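Local coordinates for protein peptide from Structure-specific endonuclease subunit SLX4 (Saccharomyces cerevisiae, PDB 6J0Y) that probably binds the scaffold protein Rtt107 through a short interaction motif, linking the Slx4 subunit of a structure-specific endonuclease to it, at residues B[29-34]-B[51-56]; B[10-15]-B[47-52]. All coordinates share one frame; numbering follows the deposited sequence. Where two conformers were deposited one is given.

Contact 1: B[29-34]-B[51-56]; sequences NFYRVE and IADIQL
I51 pairs with Y31 in the antiparallel ladder that joins strand 49-55 to strand 27-32 in a three-stranded sheet. Two backbone bonds close this hydrogen-bonded pair: I51 N donates to Y31 O at 2.9 Å, and Y31 N returns to I51 O at 2.8 Å. The side chain of I51 reaches two neighbours, its CB lying 4.2 Å from CD2 of Y31 and its CG1 meeting the CG2 methyl of V33 at 3.8 Å. A52 comes next, opposite F30 in a non-hydrogen-bonded pair, where the backbones draw together and the contacts are CA-H...O: A52 CA points its hydrogen at N29 O, and F30 CA does the same to I51 O. D53 then carries the polar part of the contact, on the face that also bears I51 and Y31. D53 N donates to N29 O at 3.0 Å. CG of Y31 stands anti to the carbonyl carbon (chi1 -42°), a turn that swings the ring toward D53, whose OD2 lies at its edge, near its plane; ring and carboxylate planes are 73° apart. One water binds both Y31 OH and D53 OD2, donating to the latter at 2.6 Å. N29 ND2 donates a hydrogen bond to the anti lone pair of the same OD2 at 3.0 Å, with OD2 tilted 20° from the N29 amide plane and the amide and carboxylate planes almost perpendicular.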
# COMPACT_ATOMS: atom_id res chain seq x y z
N ASN B 29 8.52 8.24 24.00
CA ASN B 29 9.41 7.10 24.10
C ASN B 29 10.48 7.20 23.01
O ASN B 29 10.34 7.95 22.04
CB ASN B 29 8.69 5.74 23.90
CG ASN B 29 7.35 5.67 24.58
OD1 ASN B 29 7.25 5.33 25.76
ND2 ASN B 29 6.28 5.96 23.82
N PHE B 30 11.54 6.43 23.19
CA PHE B 30 12.57 6.28 22.17
C PHE B 30 12.96 4.81 22.15
O PHE B 30 13.10 4.20 23.22
CB PHE B 30 13.74 7.26 22.49
CG PHE B 30 15.14 6.70 22.38
CD1 PHE B 30 16.04 7.26 21.49
CD2 PHE B 30 15.60 5.68 23.22
CE1 PHE B 30 17.33 6.79 21.40
CE2 PHE B 30 16.89 5.19 23.10
CZ PHE B 30 17.76 5.75 22.19
N TYR B 31 13.16 4.22 20.96
CA TYR B 31 13.48 2.81 20.86
C TYR B 31 14.70 2.64 19.95
O TYR B 31 14.75 3.23 18.87
CB TYR B 31 12.32 1.98 20.30
CG TYR B 31 10.95 2.34 20.83
CD1 TYR B 31 10.55 1.91 22.09
CD2 TYR B 31 10.05 3.08 20.06
CE1 TYR B 31 9.30 2.22 22.59
CE2 TYR B 31 8.78 3.40 20.55
CZ TYR B 31 8.42 2.96 21.81
OH TYR B 31 7.18 3.27 22.33
N ARG B 32 15.66 1.84 20.39
CA ARG B 32 16.81 1.53 19.54
C ARG B 32 16.37 0.59 18.41
O ARG B 32 15.73 -0.43 18.66
CB ARG B 32 17.90 0.88 20.37
CG ARG B 32 19.19 0.51 19.63
CD ARG B 32 20.13 -0.16 20.64
NE ARG B 32 21.34 -0.73 20.04
CZ ARG B 32 22.44 -0.04 19.80
NH1 ARG B 32 22.46 1.27 20.05
NH2 ARG B 32 23.50 -0.64 19.29
N VAL B 33 16.76 0.93 17.16
CA VAL B 33 16.44 0.08 16.01
C VAL B 33 17.51 -0.99 15.89
O VAL B 33 18.70 -0.72 16.07
CB VAL B 33 16.34 0.93 14.72
CG1 VAL B 33 16.28 0.03 13.45
CG2 VAL B 33 15.11 1.87 14.78
N GLU B 34 17.10 -2.23 15.60
CA GLU B 34 18.00 -3.34 15.39
C GLU B 34 17.79 -3.93 14.00
O GLU B 34 16.72 -3.80 13.41
CB GLU B 34 17.80 -4.44 16.45
CG GLU B 34 17.82 -3.89 17.88
CD GLU B 34 19.22 -3.56 18.35
OE1 GLU B 34 20.20 -3.89 17.63
OE2 GLU B 34 19.36 -2.98 19.45
N ILE B 51 13.80 5.05 16.85
CA ILE B 51 12.47 5.56 16.59
C ILE B 51 12.08 6.36 17.83
O ILE B 51 12.17 5.86 18.95
CB ILE B 51 11.44 4.45 16.33
CG1 ILE B 51 11.77 3.69 15.04
CG2 ILE B 51 10.01 5.04 16.27
CD1 ILE B 51 11.66 4.55 13.76
N ALA B 52 11.66 7.61 17.62
CA ALA B 52 11.12 8.43 18.70
C ALA B 52 9.63 8.65 18.47
O ALA B 52 9.20 8.94 17.35
CB ALA B 52 11.84 9.78 18.77
N ASP B 53 8.84 8.49 19.54
CA ASP B 53 7.45 8.91 19.54
C ASP B 53 7.41 10.34 20.05
O ASP B 53 7.70 10.59 21.22
CB ASP B 53 6.59 8.02 20.45
CG ASP B 53 6.49 6.61 19.95
OD1 ASP B 53 6.41 6.40 18.71
OD2 ASP B 53 6.47 5.70 20.81
N ILE B 54 7.06 11.28 19.17
CA ILE B 54 7.11 12.70 19.48
C ILE B 54 5.67 13.18 19.64
O ILE B 54 4.85 13.01 18.74
CB ILE B 54 7.84 13.48 18.37
CG1 ILE B 54 9.27 12.95 18.19
CG2 ILE B 54 7.81 14.98 18.67
CD1 ILE B 54 10.20 13.24 19.35
N GLN B 55 5.36 13.76 20.80
CA GLN B 55 4.02 14.29 21.02
C GLN B 55 3.72 15.45 20.06
O GLN B 55 4.55 16.33 19.84
CB GLN B 55 3.88 14.77 22.47
CG GLN B 55 2.52 15.27 22.85
CD GLN B 55 2.45 15.57 24.33
OE1 GLN B 55 2.37 14.66 25.15
NE2 GLN B 55 2.54 16.84 24.69
N LEU B 56 2.49 15.46 19.52
CA LEU B 56 2.04 16.60 18.73
C LEU B 56 2.09 17.88 19.56
O LEU B 56 1.70 17.90 20.73
CB LEU B 56 0.60 16.39 18.23
CG LEU B 56 0.29 15.29 17.22
CD1 LEU B 56 -1.21 15.31 16.88
CD2 LEU B 56 1.12 15.47 15.95
O HOH W 1 5.07 3.52 20.92

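Contact 2: B[10-15]-B[47-52]; sequences RVKLLQ and DQFCIA
The F49 ring is clasped between two side chains of strand 8-14. K12 CE sits over the centre of one face, a CH-pi contact 3.6 Å from the ring centroid, and NZ follows at 4.4 Å, 10° off the ring normal, a cation-pi contact. Against the opposite face lies the CD2 methyl of L14, a second CH-pi contact, offset toward the rim and 3.6 Å from F49 CE1. Carbonyl O of L13 lies at the ring edge, near its plane. K12 gets over the ring because CG is anti to the backbone N (chi1 -179°) and the chain beyond is extended; on the way its CB touches the I51 CD1 methyl at 3.6 Å. Behind these side chains runs an antiparallel ladder; within this chain strand 8-14 is an outer strand of the sheet and strand 49-55 the middle one. V11 with A52 and L13 with C50 are the hydrogen-bonded pairs, each closed by two N-H...O bonds; C50 N to L13 O, at 2.8 Å, runs almost straight along the acceptor's C=O. K12 with I51 and L14 with F49 are non-hydrogen-bonded pairs. Past the ladder, Q15 N still reaches Q48 O at 2.8 Å with an N-H...O angle of 176°. The Q48 side chain folds back at chi2 so that NE2 donates to F49 O as well as to V33 O. Farther out, N36 and T43 also touch F49. The guanidinium of R10 turns to the partner protein's chain, NH2 hydrogen-bonding a polar side chain there and NH1 an acidic one in a salt bridge.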
# COMPACT_ATOMS: atom_id res chain seq x y z
N ARG B 10 5.67 8.96 14.85
CA ARG B 10 6.92 8.21 14.80
C ARG B 10 7.95 8.98 13.97
O ARG B 10 7.64 9.41 12.86
CB ARG B 10 6.69 6.84 14.15
CG ARG B 10 5.98 5.84 15.07
CD ARG B 10 5.14 4.83 14.27
NE ARG B 10 5.82 4.23 13.11
CZ ARG B 10 6.85 3.39 13.16
NH1 ARG B 10 7.40 3.05 14.33
NH2 ARG B 10 7.33 2.90 12.02
N VAL B 11 9.16 9.15 14.51
CA VAL B 11 10.25 9.82 13.81
C VAL B 11 11.48 8.92 13.85
O VAL B 11 11.92 8.53 14.94
CB VAL B 11 10.59 11.20 14.40
CG1 VAL B 11 11.64 11.89 13.53
CG2 VAL B 11 9.33 12.08 14.49
N LYS B 12 12.02 8.59 12.68
CA LYS B 12 13.22 7.77 12.57
C LYS B 12 14.43 8.70 12.46
O LYS B 12 14.52 9.49 11.52
CB LYS B 12 13.15 6.85 11.35
CG LYS B 12 14.40 5.94 11.19
CD LYS B 12 14.29 5.20 9.87
CE LYS B 12 15.58 4.42 9.56
NZ LYS B 12 15.45 3.80 8.22
N LEU B 13 15.35 8.56 13.42
CA LEU B 13 16.46 9.48 13.64
C LEU B 13 17.74 8.68 13.83
O LEU B 13 17.71 7.60 14.41
CB LEU B 13 16.23 10.31 14.92
CG LEU B 13 16.01 11.81 14.87
CD1 LEU B 13 15.16 12.16 13.68
CD2 LEU B 13 15.37 12.26 16.17
N LEU B 14 18.87 9.22 13.38
CA LEU B 14 20.15 8.65 13.79
C LEU B 14 20.28 8.72 15.31
O LEU B 14 19.93 9.73 15.93
CB LEU B 14 21.31 9.40 13.13
CG LEU B 14 21.58 9.04 11.67
CD1 LEU B 14 22.69 9.92 11.07
CD2 LEU B 14 21.96 7.57 11.55
N GLN B 15 20.74 7.62 15.91
CA GLN B 15 20.91 7.57 17.36
C GLN B 15 21.75 8.74 17.86
O GLN B 15 21.43 9.35 18.89
CB GLN B 15 21.55 6.23 17.76
CG GLN B 15 21.69 6.03 19.26
CD GLN B 15 23.07 6.40 19.78
OE1 GLN B 15 24.08 6.04 19.18
NE2 GLN B 15 23.10 7.13 20.89
N ASP B 47 24.64 2.43 9.76
CA ASP B 47 23.96 3.51 10.46
C ASP B 47 23.11 2.94 11.59
O ASP B 47 22.40 1.95 11.41
CB ASP B 47 23.07 4.30 9.51
CG ASP B 47 23.83 5.35 8.73
OD1 ASP B 47 24.93 5.75 9.16
OD2 ASP B 47 23.31 5.79 7.68
N GLN B 48 23.18 3.58 12.76
CA GLN B 48 22.42 3.16 13.93
C GLN B 48 21.27 4.15 14.15
O GLN B 48 21.51 5.33 14.41
CB GLN B 48 23.32 3.08 15.16
CG GLN B 48 22.59 2.71 16.46
CD GLN B 48 21.89 1.35 16.37
OE1 GLN B 48 22.54 0.31 16.25
NE2 GLN B 48 20.55 1.37 16.44
N PHE B 49 20.04 3.66 14.02
CA PHE B 49 18.86 4.49 14.13
C PHE B 49 18.10 4.23 15.43
O PHE B 49 18.29 3.23 16.12
CB PHE B 49 17.91 4.25 12.95
CG PHE B 49 18.45 4.75 11.64
CD1 PHE B 49 18.35 6.09 11.30
CD2 PHE B 49 19.06 3.88 10.75
CE1 PHE B 49 18.84 6.56 10.08
CE2 PHE B 49 19.57 4.34 9.54
CZ PHE B 49 19.46 5.68 9.21
N CYS B 50 17.21 5.16 15.72
CA CYS B 50 16.21 4.98 16.75
C CYS B 50 14.88 5.49 16.21
O CYS B 50 14.83 6.23 15.22
CB CYS B 50 16.56 5.73 18.02
SG CYS B 50 16.55 7.47 17.69
N ILE B 51 13.80 5.05 16.85
CA ILE B 51 12.47 5.56 16.59
C ILE B 51 12.08 6.36 17.83
O ILE B 51 12.17 5.86 18.95
CB ILE B 51 11.44 4.45 16.33
CG1 ILE B 51 11.77 3.69 15.04
CG2 ILE B 51 10.01 5.04 16.27
CD1 ILE B 51 11.66 4.55 13.76
N ALA B 52 11.66 7.61 17.62
CA ALA B 52 11.12 8.43 18.70
C ALA B 52 9.63 8.65 18.47
O ALA B 52 9.20 8.94 17.35
CB ALA B 52 11.84 9.78 18.77

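In the fold
Both contacts are built on strand 49-55, the central strand: contact 1 joins it to strand 27-32 and contact 2 to strand 8-14, so I51 and A52 take part in both. Each is partly buried, with about half of its touching residues in the interior; contact 2 differs chiefly in burying about twice the area, 666 against 339 Å². Apart from the ladder bonds, its chemistry is an aromatic ring held by aliphatic and cationic groups. Beyond its own backbone bonds and apolar touches, contact 1 adds a carboxylate gripped by an amide and bridged by water to a phenol. Where the two meet, V33 N probably bonds F49 O. The partner protein's chain reaches residues of both contacts.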